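PDB 1IA6: cellulase CEL9M from Clostridium cellulolyticum, which probably cleaves internal beta-1,4-glucosidic linkages of cellulose and related beta-glucans, as a family 9 glycoside hydrolase carrying calcium and zinc ions. Local coordinates for residues Asp12-Phe17 with Thr91-Gln96; Pro24-Asn29 with Asp33-Cys38; Ala71-Trp76 with Leu213-Thr218; Asp103-Ser108 with Ala160-Met165; His383-Ala388 with Thr409-Asp414. All coordinates share one frame; numbering follows the deposited sequence.

Contact 1 of 5, residues Asp12-Phe17 with Thr91-Gln96; sequences DSIIFF and TTKMLQ
I14 meets K93 and M94 through apolar surface, and no hydrogen bond passes between 12-17 and 91-96. The methyl branch CG2 of I14 lies 3.9 Å from CG of K93 and reaches CA of M94 at 4.1 Å, so one branch touches both residues. The ethyl branch takes the sulfur instead: CG1 of I14 stands 4.3 Å from SD of M94. With CG2 anti to the backbone N and CG1 beside it (chi1 -64°), the two branches are spread over two neighbouring residues of helix 91-107. The side chains of I14 and K93 run alongside one another, pointing opposite ways, and the lysine chain turns at chi2 (64°) before running on extended.

The polar component lies beyond the contact. NZ of K93 makes a salt bridge with D18, just after the first segment, while the carbonyl O of I14 accepts a hydrogen bond from Q97. F85 of helix 82-87 packs on both I14 and M94. This is helix-to-helix packing within the alpha barrel of a family 9 catalytic module, away from the metal sites. Its chemistry implies a divided lysine: the methylenes serve as hydrophobic surface against isoleucine, and the ammonium is carried to a carboxylate.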
# COMPACT_ATOMS: atom_id res chain seq x y z
N ASP A 12 -2.38 -11.11 10.83
CA ASP A 12 -3.12 -11.51 9.64
C ASP A 12 -2.93 -10.54 8.47
O ASP A 12 -2.75 -10.97 7.35
CB ASP A 12 -4.62 -11.62 9.93
CG ASP A 12 -4.96 -12.78 10.84
OD1 ASP A 12 -4.16 -13.73 10.96
OD2 ASP A 12 -6.06 -12.74 11.44
N SER A 13 -2.99 -9.24 8.75
CA SER A 13 -2.86 -8.22 7.70
C SER A 13 -1.51 -8.28 7.00
O SER A 13 -1.40 -7.91 5.82
CB SER A 13 -3.11 -6.82 8.28
OG SER A 13 -2.10 -6.44 9.20
N ILE A 14 -0.48 -8.74 7.70
CA ILE A 14 0.85 -8.86 7.12
C ILE A 14 0.92 -10.14 6.30
O ILE A 14 1.50 -10.17 5.22
CB ILE A 14 1.93 -8.90 8.22
CG1 ILE A 14 1.94 -7.58 8.99
CG2 ILE A 14 3.29 -9.20 7.60
CD1 ILE A 14 2.74 -7.63 10.28
N ILE A 15 0.33 -11.21 6.83
CA ILE A 15 0.31 -12.50 6.17
C ILE A 15 -0.36 -12.44 4.80
O ILE A 15 0.03 -13.15 3.87
CB ILE A 15 -0.42 -13.55 7.05
CG1 ILE A 15 0.55 -14.07 8.11
CG2 ILE A 15 -0.98 -14.68 6.20
CD1 ILE A 15 -0.14 -14.86 9.23
N PHE A 16 -1.37 -11.58 4.67
CA PHE A 16 -2.09 -11.41 3.42
C PHE A 16 -1.18 -11.29 2.20
O PHE A 16 -1.43 -11.90 1.16
CB PHE A 16 -2.97 -10.15 3.47
CG PHE A 16 -3.43 -9.68 2.12
CD1 PHE A 16 -4.39 -10.39 1.42
CD2 PHE A 16 -2.86 -8.55 1.53
CE1 PHE A 16 -4.79 -9.98 0.15
CE2 PHE A 16 -3.25 -8.14 0.26
CZ PHE A 16 -4.21 -8.85 -0.43
N PHE A 17 -0.11 -10.51 2.32
CA PHE A 17 0.79 -10.30 1.20
C PHE A 17 1.37 -11.56 0.59
O PHE A 17 1.71 -11.58 -0.60
CB PHE A 17 1.89 -9.32 1.62
CG PHE A 17 1.37 -7.93 1.85
CD1 PHE A 17 1.14 -7.07 0.78
CD2 PHE A 17 1.04 -7.50 3.13
CE1 PHE A 17 0.58 -5.81 0.97
CE2 PHE A 17 0.47 -6.24 3.34
CZ PHE A 17 0.24 -5.40 2.26
N THR A 91 7.86 -8.54 13.45
CA THR A 91 8.93 -7.84 12.75
C THR A 91 9.63 -8.67 11.68
O THR A 91 9.89 -8.18 10.58
CB THR A 91 9.98 -7.32 13.73
OG1 THR A 91 9.34 -6.47 14.69
CG2 THR A 91 11.06 -6.53 13.00
N THR A 92 9.95 -9.92 12.00
CA THR A 92 10.63 -10.79 11.05
C THR A 92 9.84 -11.00 9.77
O THR A 92 10.38 -10.88 8.67
CB THR A 92 10.93 -12.16 11.68
OG1 THR A 92 11.78 -11.98 12.82
CG2 THR A 92 11.62 -13.07 10.67
N LYS A 93 8.56 -11.32 9.90
CA LYS A 93 7.71 -11.56 8.75
C LYS A 93 7.54 -10.26 7.96
O LYS A 93 7.61 -10.26 6.73
CB LYS A 93 6.33 -12.07 9.20
CG LYS A 93 5.40 -12.47 8.06
CD LYS A 93 5.95 -13.64 7.26
CE LYS A 93 4.98 -14.07 6.17
NZ LYS A 93 5.47 -15.23 5.38
N MET A 94 7.34 -9.15 8.67
CA MET A 94 7.19 -7.86 8.02
C MET A 94 8.40 -7.54 7.14
O MET A 94 8.26 -7.09 6.00
CB MET A 94 7.01 -6.76 9.07
CG MET A 94 6.81 -5.38 8.49
SD MET A 94 5.22 -5.21 7.64
CE MET A 94 5.02 -3.45 7.70
N LEU A 95 9.60 -7.77 7.68
CA LEU A 95 10.82 -7.50 6.93
C LEU A 95 10.92 -8.38 5.68
O LEU A 95 11.44 -7.95 4.65
CB LEU A 95 12.05 -7.70 7.82
CG LEU A 95 12.24 -6.58 8.85
CD1 LEU A 95 13.36 -6.94 9.82
CD2 LEU A 95 12.56 -5.28 8.13
N GLN A 96 10.42 -9.61 5.78
CA GLN A 96 10.44 -10.50 4.63
C GLN A 96 9.53 -9.94 3.53
O GLN A 96 9.90 -9.96 2.36
CB GLN A 96 9.99 -11.90 5.03
CG GLN A 96 10.83 -12.50 6.15
CD GLN A 96 10.52 -13.96 6.40
OE1 GLN A 96 9.36 -14.36 6.44
NE2 GLN A 96 11.57 -14.76 6.58

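Contact 2 of 5, residues Pro24-Asn29 with Asp33-Cys38; sequences PQAGEN and DWRGAC. With ZN (zinc ion), chain C.
The zinc site of this module is built on a long loop between helix 6-15 and strand 62-63, and here two passes of that loop lie against each other. Segment 24-29 contains a type I beta turn from Q25 to E28, closed by E28 N to Q25 O; segment 33-38 runs beside it to the zinc ligand C38. C22, H39 and H55 complete the four-residue site.

A26 and G27 face R35 and G36. CB of A26 sits 3.5 Å from the carbonyl O of G36 and 3.9 Å from NH2 of R35, approaching the guanidinium obliquely. The arginine chain is folded, bent at chi2 and chi3, and its polar end is held by the protein around it: NE forms a salt bridge with E133, which also accepts from G36 N, and NH1 bonds to the carbonyls of A19 and K21. G27 brings backbone close to backbone, its CA 4.3 Å from CA of G36. At the other end of the pairing, CB of A37 rests 3.5 Å from the carbonyl O of P24. The chi1 of C38 (61°) sets its sulfur between the backbone N and the carbonyl carbon, where SG binds zinc at 2.3 Å.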
# COMPACT_ATOMS: atom_id res chain seq x y z
N PRO A 24 9.50 -17.07 -9.20
CA PRO A 24 9.99 -18.42 -8.93
C PRO A 24 10.05 -18.76 -7.45
O PRO A 24 9.90 -19.91 -7.06
CB PRO A 24 11.38 -18.43 -9.57
CG PRO A 24 11.25 -17.44 -10.68
CD PRO A 24 10.47 -16.33 -10.04
N GLN A 25 10.25 -17.74 -6.61
CA GLN A 25 10.35 -17.95 -5.17
C GLN A 25 9.09 -17.56 -4.40
O GLN A 25 9.13 -17.40 -3.17
CB GLN A 25 11.55 -17.17 -4.63
CG GLN A 25 12.87 -17.57 -5.25
CD GLN A 25 14.05 -16.82 -4.65
OE1 GLN A 25 14.15 -15.60 -4.79
NE2 GLN A 25 14.94 -17.55 -3.99
N ALA A 26 7.98 -17.42 -5.10
CA ALA A 26 6.72 -17.04 -4.48
C ALA A 26 6.31 -17.97 -3.35
O ALA A 26 5.77 -17.53 -2.34
CB ALA A 26 5.62 -16.97 -5.53
N GLY A 27 6.56 -19.27 -3.52
CA GLY A 27 6.18 -20.24 -2.51
C GLY A 27 7.16 -20.44 -1.36
O GLY A 27 6.87 -21.18 -0.42
N GLU A 28 8.31 -19.78 -1.42
CA GLU A 28 9.31 -19.92 -0.37
C GLU A 28 8.90 -19.17 0.89
O GLU A 28 8.66 -17.96 0.85
CB GLU A 28 10.66 -19.42 -0.88
CG GLU A 28 11.84 -19.75 0.02
CD GLU A 28 13.17 -19.51 -0.67
OE1 GLU A 28 13.41 -20.13 -1.73
OE2 GLU A 28 13.97 -18.70 -0.15
N ASN A 29 8.82 -19.89 2.01
CA ASN A 29 8.44 -19.30 3.28
C ASN A 29 7.07 -18.61 3.17
O ASN A 29 6.83 -17.56 3.76
CB ASN A 29 9.51 -18.30 3.73
CG ASN A 29 9.45 -18.00 5.22
OD1 ASN A 29 10.47 -17.70 5.84
ND2 ASN A 29 8.26 -18.06 5.79
N ASP A 33 -0.21 -22.84 1.57
CA ASP A 33 0.27 -24.00 0.83
C ASP A 33 -0.28 -24.04 -0.59
O ASP A 33 0.20 -24.81 -1.42
CB ASP A 33 -0.08 -25.29 1.57
CG ASP A 33 -1.56 -25.42 1.87
OD1 ASP A 33 -2.38 -25.22 0.95
OD2 ASP A 33 -1.91 -25.74 3.03
N TRP A 34 -1.28 -23.21 -0.88
CA TRP A 34 -1.86 -23.18 -2.22
C TRP A 34 -1.17 -22.22 -3.18
O TRP A 34 -1.60 -22.05 -4.32
CB TRP A 34 -3.37 -22.86 -2.17
CG TRP A 34 -3.75 -21.81 -1.17
CD1 TRP A 34 -3.97 -21.98 0.17
CD2 TRP A 34 -3.97 -20.42 -1.43
NE1 TRP A 34 -4.32 -20.79 0.75
CE2 TRP A 34 -4.32 -19.81 -0.21
CE3 TRP A 34 -3.89 -19.62 -2.59
CZ2 TRP A 34 -4.61 -18.44 -0.10
CZ3 TRP A 34 -4.17 -18.26 -2.48
CH2 TRP A 34 -4.53 -17.69 -1.24
N ARG A 35 -0.09 -21.59 -2.73
CA ARG A 35 0.67 -20.68 -3.59
C ARG A 35 2.00 -21.31 -3.97
O ARG A 35 2.65 -21.96 -3.15
CB ARG A 35 0.94 -19.34 -2.89
CG ARG A 35 -0.24 -18.36 -2.86
CD ARG A 35 -0.87 -18.16 -4.24
NE ARG A 35 0.13 -18.15 -5.31
CZ ARG A 35 0.96 -17.14 -5.58
NH1 ARG A 35 0.92 -16.03 -4.86
NH2 ARG A 35 1.84 -17.27 -6.56
N GLY A 36 2.40 -21.11 -5.23
CA GLY A 36 3.66 -21.65 -5.71
C GLY A 36 4.29 -20.72 -6.73
O GLY A 36 3.84 -19.59 -6.91
N ALA A 37 5.33 -21.20 -7.41
CA ALA A 37 6.03 -20.40 -8.41
C ALA A 37 5.10 -19.99 -9.55
O ALA A 37 4.30 -20.79 -10.03
CB ALA A 37 7.22 -21.18 -8.97
N CYS A 38 5.22 -18.73 -9.98
CA CYS A 38 4.40 -18.22 -11.07
C CYS A 38 5.16 -17.17 -11.89
O CYS A 38 6.14 -16.60 -11.41
CB CYS A 38 3.11 -17.59 -10.51
SG CYS A 38 3.37 -16.18 -9.39
ZN ZN C . 2.98 -14.19 -10.51

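Contact 3 of 5, residues Ala71-Trp76 with Leu213-Thr218; sequences AAILGW and LAWAAT
W215 and W76 both extend CG anti to the backbone N (chi1 165° and -169°), and these torsions carry two indoles across the distance between segments whose helix axes come no closer than 13.1 Å. The rings meet edge-to-face. CH2 at the end of the W215 six-membered ring points at one face of W76, standing 3.6 Å above its plane and offset toward the rim, with CE3 and CD2 of W76 nearest. The six-membered rings have centroids 5.0 Å apart and planes at 75°, a T-shaped pair.

A72 meets W215 further along its rim: its CB lies at the indole edge, 4.2 Å from NE1. CD1 of I73 adds a looser contact, 4.5 Å from CZ2 of W215. W76 has its own polar tie, NE1 to E80 one turn on. At the base of W215, OG1 of T218 donates to the W215 carbonyl O at 2.8 Å.

W219 meets both indoles and enlarges the aromatic cluster. The contact joins helices 64-80 and 210-224 in the helical core of this family 9 module, W215 following closely on the calcium ligands D211 and D212, with A160 of helix 152-169 and P262 of helix 260-271 also packed on W215.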
# COMPACT_ATOMS: atom_id res chain seq x y z
N ALA A 71 4.68 -0.54 -0.86
CA ALA A 71 5.97 -0.79 -0.23
C ALA A 71 6.36 0.37 0.67
O ALA A 71 6.93 0.18 1.74
CB ALA A 71 7.04 -1.01 -1.29
N ALA A 72 6.05 1.59 0.24
CA ALA A 72 6.39 2.78 1.02
C ALA A 72 5.56 2.89 2.30
O ALA A 72 6.09 3.24 3.35
CB ALA A 72 6.21 4.04 0.18
N ILE A 73 4.27 2.60 2.20
CA ILE A 73 3.39 2.69 3.37
C ILE A 73 3.70 1.61 4.40
O ILE A 73 3.63 1.85 5.60
CB ILE A 73 1.90 2.62 2.96
CG1 ILE A 73 1.56 3.78 2.03
CG2 ILE A 73 1.01 2.61 4.21
CD1 ILE A 73 2.08 5.13 2.49
N LEU A 74 4.03 0.41 3.92
CA LEU A 74 4.39 -0.67 4.83
C LEU A 74 5.69 -0.30 5.54
O LEU A 74 5.84 -0.51 6.74
CB LEU A 74 4.58 -1.98 4.07
CG LEU A 74 3.31 -2.68 3.58
CD1 LEU A 74 3.70 -3.83 2.65
CD2 LEU A 74 2.50 -3.20 4.77
N GLY A 75 6.63 0.26 4.79
CA GLY A 75 7.90 0.67 5.37
C GLY A 75 7.70 1.78 6.39
O GLY A 75 8.38 1.81 7.42
N TRP A 76 6.77 2.68 6.12
CA TRP A 76 6.49 3.79 7.03
C TRP A 76 5.90 3.24 8.33
O TRP A 76 6.23 3.73 9.42
CB TRP A 76 5.51 4.77 6.37
CG TRP A 76 5.34 6.08 7.09
CD1 TRP A 76 6.23 6.66 7.95
CD2 TRP A 76 4.24 6.99 6.97
NE1 TRP A 76 5.76 7.88 8.37
CE2 TRP A 76 4.54 8.11 7.79
CE3 TRP A 76 3.04 6.98 6.25
CZ2 TRP A 76 3.68 9.21 7.91
CZ3 TRP A 76 2.18 8.07 6.37
CH2 TRP A 76 2.50 9.17 7.19
N LEU A 213 7.14 13.50 -5.22
CA LEU A 213 8.51 14.02 -5.19
C LEU A 213 8.83 14.59 -3.82
O LEU A 213 9.91 14.35 -3.27
CB LEU A 213 8.70 15.10 -6.25
CG LEU A 213 8.92 14.63 -7.69
CD1 LEU A 213 8.86 15.83 -8.63
CD2 LEU A 213 10.26 13.92 -7.81
N ALA A 214 7.90 15.36 -3.26
CA ALA A 214 8.09 15.98 -1.95
C ALA A 214 8.24 14.89 -0.89
O ALA A 214 9.13 14.95 -0.04
CB ALA A 214 6.91 16.87 -1.62
N TRP A 215 7.35 13.91 -0.94
CA TRP A 215 7.36 12.78 -0.02
C TRP A 215 8.70 12.03 -0.07
O TRP A 215 9.33 11.79 0.96
CB TRP A 215 6.19 11.86 -0.38
CG TRP A 215 6.18 10.47 0.19
CD1 TRP A 215 6.39 9.31 -0.50
CD2 TRP A 215 5.84 10.09 1.53
NE1 TRP A 215 6.19 8.22 0.33
CE2 TRP A 215 5.85 8.67 1.58
CE3 TRP A 215 5.53 10.80 2.70
CZ2 TRP A 215 5.56 7.96 2.74
CZ3 TRP A 215 5.24 10.08 3.86
CH2 TRP A 215 5.25 8.67 3.87
N ALA A 216 9.15 11.68 -1.28
CA ALA A 216 10.42 10.98 -1.44
C ALA A 216 11.58 11.82 -0.92
O ALA A 216 12.52 11.30 -0.32
CB ALA A 216 10.64 10.62 -2.91
N ALA A 217 11.50 13.13 -1.16
CA ALA A 217 12.54 14.05 -0.73
C ALA A 217 12.66 14.11 0.79
O ALA A 217 13.77 14.18 1.32
CB ALA A 217 12.26 15.45 -1.29
N THR A 218 11.54 14.08 1.51
CA THR A 218 11.60 14.14 2.96
C THR A 218 12.31 12.91 3.53
O THR A 218 13.01 13.01 4.54
CB THR A 218 10.21 14.28 3.63
OG1 THR A 218 9.44 13.09 3.42
CG2 THR A 218 9.46 15.48 3.06

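Contact 4 of 5, residues Asp103-Ser108 with Ala160-Met165; sequences DYFLKS and AALTLM
F105 and L162 form the larger part of the contact between 103-108 and 160-165, with A161 alongside. The closer packing is on the phenyl side: CE2 of F105 lies 4.0 Å from CB of A161, which approaches the ring obliquely. L162 reaches in differently, its CD2 methyl near the plane of the F105 ring, at the edge, and 4.3 Å from CB of F105. The phenylalanine has CG beside its backbone N and anti to the carbonyl carbon (chi1 -61°), which turns the ring toward A161. A71 of helix 64-80 packs against both F105 and A161, so this flank is a three-helix junction.

The other flank is looser and nearer the surface. L106 starts off to one side of helix 160-165, and only its end comes near, with CD2 4.5 Å from CD2 of L162. L106 is partly exposed, and Y176 and A183 of helix 174-193 also pack against it.

The segment axes come within 10.9 Å at 123° between their N-to-C directions, so side chains bridge the separation. Just beyond the touching residues helix 91-107 ends. There OG of S108 donates to the carbonyl O of Y104 at 2.9 Å from above the carbonyl plane, while N of S108 bonds to the same oxygen from the opposite face; two bonds thus grip one carbonyl at the helix terminus.

No polar group bridges the two segments. The hydrocarbon contacts imply that the segments are held by burial of apolar surface, without the directional constraint of a hydrogen bond.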
# COMPACT_ATOMS: atom_id res chain seq x y z
N ASP A 103 13.68 -6.22 -3.43
CA ASP A 103 14.51 -7.05 -4.31
C ASP A 103 14.03 -6.83 -5.75
O ASP A 103 14.82 -6.78 -6.69
CB ASP A 103 14.38 -8.53 -3.97
CG ASP A 103 15.24 -8.95 -2.79
OD1 ASP A 103 16.09 -8.15 -2.36
OD2 ASP A 103 15.06 -10.08 -2.31
N TYR A 104 12.71 -6.72 -5.90
CA TYR A 104 12.09 -6.51 -7.20
C TYR A 104 12.43 -5.13 -7.76
O TYR A 104 12.76 -4.99 -8.93
CB TYR A 104 10.57 -6.71 -7.07
CG TYR A 104 9.74 -6.34 -8.28
CD1 TYR A 104 9.94 -6.96 -9.52
CD2 TYR A 104 8.74 -5.38 -8.18
CE1 TYR A 104 9.15 -6.63 -10.62
CE2 TYR A 104 7.94 -5.04 -9.27
CZ TYR A 104 8.15 -5.68 -10.49
OH TYR A 104 7.36 -5.34 -11.57
N PHE A 105 12.35 -4.10 -6.91
CA PHE A 105 12.67 -2.75 -7.37
C PHE A 105 14.12 -2.65 -7.85
O PHE A 105 14.40 -2.00 -8.86
CB PHE A 105 12.45 -1.73 -6.25
CG PHE A 105 11.03 -1.67 -5.75
CD1 PHE A 105 9.96 -1.92 -6.61
CD2 PHE A 105 10.77 -1.36 -4.43
CE1 PHE A 105 8.64 -1.86 -6.15
CE2 PHE A 105 9.46 -1.29 -3.95
CZ PHE A 105 8.39 -1.54 -4.81
N LEU A 106 15.03 -3.29 -7.13
CA LEU A 106 16.44 -3.26 -7.50
C LEU A 106 16.69 -3.96 -8.84
O LEU A 106 17.45 -3.46 -9.67
CB LEU A 106 17.30 -3.90 -6.40
CG LEU A 106 17.40 -3.11 -5.09
CD1 LEU A 106 18.20 -3.90 -4.06
CD2 LEU A 106 18.07 -1.77 -5.36
N LYS A 107 16.05 -5.10 -9.05
CA LYS A 107 16.20 -5.84 -10.30
C LYS A 107 15.61 -5.05 -11.47
O LYS A 107 16.09 -5.15 -12.61
CB LYS A 107 15.51 -7.20 -10.19
CG LYS A 107 16.18 -8.13 -9.19
CD LYS A 107 15.33 -9.35 -8.87
CE LYS A 107 15.12 -10.24 -10.07
NZ LYS A 107 14.34 -11.46 -9.70
N SER A 108 14.59 -4.25 -11.19
CA SER A 108 13.93 -3.44 -12.21
C SER A 108 14.70 -2.17 -12.57
O SER A 108 14.27 -1.40 -13.42
CB SER A 108 12.52 -3.06 -11.75
OG SER A 108 11.74 -4.22 -11.48
N ALA A 160 11.01 6.27 -2.11
CA ALA A 160 10.65 6.34 -0.69
C ALA A 160 10.66 4.96 -0.06
O ALA A 160 11.13 4.79 1.06
CB ALA A 160 9.27 6.99 -0.53
N ALA A 161 10.14 3.97 -0.78
CA ALA A 161 10.10 2.61 -0.27
C ALA A 161 11.52 2.09 -0.03
O ALA A 161 11.78 1.40 0.95
CB ALA A 161 9.37 1.69 -1.26
N LEU A 162 12.43 2.44 -0.94
CA LEU A 162 13.82 2.01 -0.84
C LEU A 162 14.57 2.73 0.28
O LEU A 162 15.40 2.13 0.96
CB LEU A 162 14.54 2.22 -2.18
CG LEU A 162 14.13 1.24 -3.29
CD1 LEU A 162 14.69 1.70 -4.63
CD2 LEU A 162 14.64 -0.17 -2.94
N THR A 163 14.28 4.01 0.46
CA THR A 163 14.93 4.78 1.53
C THR A 163 14.44 4.25 2.87
O THR A 163 15.22 4.13 3.82
CB THR A 163 14.59 6.27 1.43
OG1 THR A 163 15.06 6.78 0.17
CG2 THR A 163 15.28 7.05 2.56
N LEU A 164 13.15 3.95 2.96
CA LEU A 164 12.61 3.43 4.21
C LEU A 164 13.23 2.07 4.50
O LEU A 164 13.46 1.72 5.66
CB LEU A 164 11.08 3.34 4.13
CG LEU A 164 10.42 4.67 4.47
CD1 LEU A 164 8.99 4.73 3.94
CD2 LEU A 164 10.45 4.85 5.98
N MET A 165 13.53 1.29 3.46
CA MET A 165 14.15 -0.01 3.68
C MET A 165 15.56 0.22 4.24
O MET A 165 16.00 -0.50 5.14
CB MET A 165 14.22 -0.82 2.38
CG MET A 165 14.68 -2.26 2.61
SD MET A 165 13.61 -3.12 3.80
CE MET A 165 13.97 -4.83 3.42

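Contact 5 of 5, residues His383-Ala388 with Thr409-Asp414; sequences HLLTGA and TEVALD
V411 faces L385 and A388 with its two methyl branches, one for each partner, and the contact across the segments is wholly apolar. CG1 of V411 lies 3.9 Å from CB of A388, while CG2 lies 4.1 Å from CD2 of L385; leucine and valine meet end on, methyl against methyl. The valine torsion (chi1 -62°) places CG1 beside the backbone N and CG2 between N and the carbonyl carbon, dividing the methyls between the two neighbours.

The backbone of 383-388 makes this pairing possible by folding back. L385 is the centre of an inverse gamma turn and also opens a type II beta turn to A388, whose closing bond from A388 N to L385 O is weak, at 3.3 Å. G387 takes the third position with a positive phi of 86°, and the turn brings L385 and A388 to the same valine.

V411 directly follows E410, a predicted active-site residue of this family 9 module, in the short link from helix 406-409 to helix 413-429. On either side of V411 the polar groups find other partners: OE1 of E410 bonds to NE1 of W304, and D414, at the start of helix 413-429, forms a salt bridge with R308. The carbonyl O of G387 accepts from N416 on helix 413-429.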
# COMPACT_ATOMS: atom_id res chain seq x y z
N HIS A 383 -9.98 -21.41 -1.08
CA HIS A 383 -8.95 -21.16 -0.08
C HIS A 383 -9.22 -19.93 0.78
O HIS A 383 -9.84 -18.97 0.32
CB HIS A 383 -7.60 -21.02 -0.78
CG HIS A 383 -7.27 -22.16 -1.68
ND1 HIS A 383 -7.03 -23.43 -1.22
CD2 HIS A 383 -7.15 -22.22 -3.03
CE1 HIS A 383 -6.78 -24.24 -2.24
NE2 HIS A 383 -6.85 -23.53 -3.35
N LEU A 384 -8.76 -19.95 2.03
CA LEU A 384 -8.95 -18.83 2.94
C LEU A 384 -7.88 -17.76 2.73
O LEU A 384 -6.69 -18.01 2.95
CB LEU A 384 -8.91 -19.33 4.39
CG LEU A 384 -9.17 -18.27 5.48
CD1 LEU A 384 -10.60 -17.74 5.35
CD2 LEU A 384 -8.96 -18.88 6.86
N LEU A 385 -8.31 -16.58 2.31
CA LEU A 385 -7.41 -15.46 2.05
C LEU A 385 -7.19 -14.65 3.33
O LEU A 385 -7.62 -13.51 3.45
CB LEU A 385 -8.00 -14.57 0.94
CG LEU A 385 -7.16 -13.41 0.38
CD1 LEU A 385 -5.87 -13.94 -0.21
CD2 LEU A 385 -7.97 -12.68 -0.68
N THR A 386 -6.51 -15.27 4.29
CA THR A 386 -6.24 -14.66 5.58
C THR A 386 -5.64 -13.25 5.54
O THR A 386 -4.66 -13.01 4.84
CB THR A 386 -5.29 -15.56 6.40
OG1 THR A 386 -5.86 -16.87 6.51
CG2 THR A 386 -5.06 -14.98 7.80
N GLY A 387 -6.26 -12.34 6.28
CA GLY A 387 -5.77 -10.97 6.38
C GLY A 387 -6.21 -9.95 5.34
O GLY A 387 -5.90 -8.77 5.48
N ALA A 388 -6.94 -10.37 4.31
CA ALA A 388 -7.36 -9.43 3.28
C ALA A 388 -8.47 -8.49 3.72
O ALA A 388 -9.47 -8.91 4.29
CB ALA A 388 -7.81 -10.20 2.03
N THR A 409 -16.37 -6.85 -2.64
CA THR A 409 -15.40 -7.92 -2.42
C THR A 409 -13.98 -7.77 -2.96
O THR A 409 -13.20 -8.72 -2.87
CB THR A 409 -15.96 -9.23 -2.96
OG1 THR A 409 -16.18 -9.10 -4.37
CG2 THR A 409 -17.29 -9.55 -2.28
N GLU A 410 -13.64 -6.62 -3.53
CA GLU A 410 -12.29 -6.45 -4.04
C GLU A 410 -11.27 -6.42 -2.91
O GLU A 410 -11.58 -6.00 -1.80
CB GLU A 410 -12.19 -5.16 -4.86
CG GLU A 410 -12.45 -5.36 -6.34
CD GLU A 410 -11.44 -4.63 -7.20
OE1 GLU A 410 -11.39 -3.38 -7.15
OE2 GLU A 410 -10.68 -5.31 -7.93
N VAL A 411 -10.07 -6.90 -3.21
CA VAL A 411 -8.95 -6.91 -2.27
C VAL A 411 -7.75 -6.41 -3.07
O VAL A 411 -7.72 -6.58 -4.29
CB VAL A 411 -8.65 -8.33 -1.74
CG1 VAL A 411 -9.87 -8.87 -0.99
CG2 VAL A 411 -8.28 -9.26 -2.89
N ALA A 412 -6.77 -5.80 -2.42
CA ALA A 412 -5.62 -5.29 -3.15
C ALA A 412 -4.46 -4.91 -2.25
O ALA A 412 -4.63 -4.70 -1.05
CB ALA A 412 -6.03 -4.07 -3.98
N LEU A 413 -3.27 -4.82 -2.84
CA LEU A 413 -2.08 -4.44 -2.09
C LEU A 413 -2.26 -3.11 -1.37
O LEU A 413 -1.98 -3.01 -0.18
CB LEU A 413 -0.87 -4.32 -3.02
CG LEU A 413 -0.33 -5.56 -3.73
CD1 LEU A 413 0.87 -5.17 -4.59
CD2 LEU A 413 0.05 -6.61 -2.71
N ASP A 414 -2.73 -2.09 -2.09
CA ASP A 414 -2.89 -0.78 -1.48
C ASP A 414 -3.94 -0.73 -0.38
O ASP A 414 -3.89 0.13 0.50
CB ASP A 414 -3.16 0.30 -2.55
CG ASP A 414 -4.57 0.25 -3.11
OD1 ASP A 414 -4.91 -0.72 -3.83
OD2 ASP A 414 -5.35 1.18 -2.82

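From the N terminus, contact 1 closes the first long loop, bringing helix 6-15 against helix 91-107, and contact 2 is nested inside it, folding the zinc-binding loop on itself; N29 and Q96 probably share a hydrogen bond between the two. Contact 3 crosses contact 1, since helix 64-80 leaves that loop to meet helix 210-224. Contact 4 lies within the loop closed by contact 3 and touches it through A71, joining helices 91-107 and 152-169. Contact 5 comes last, in series with all the others, yet returns to the chain's start: F16 packs on A388, F17 on L413, and W34 of contact 2 on H383.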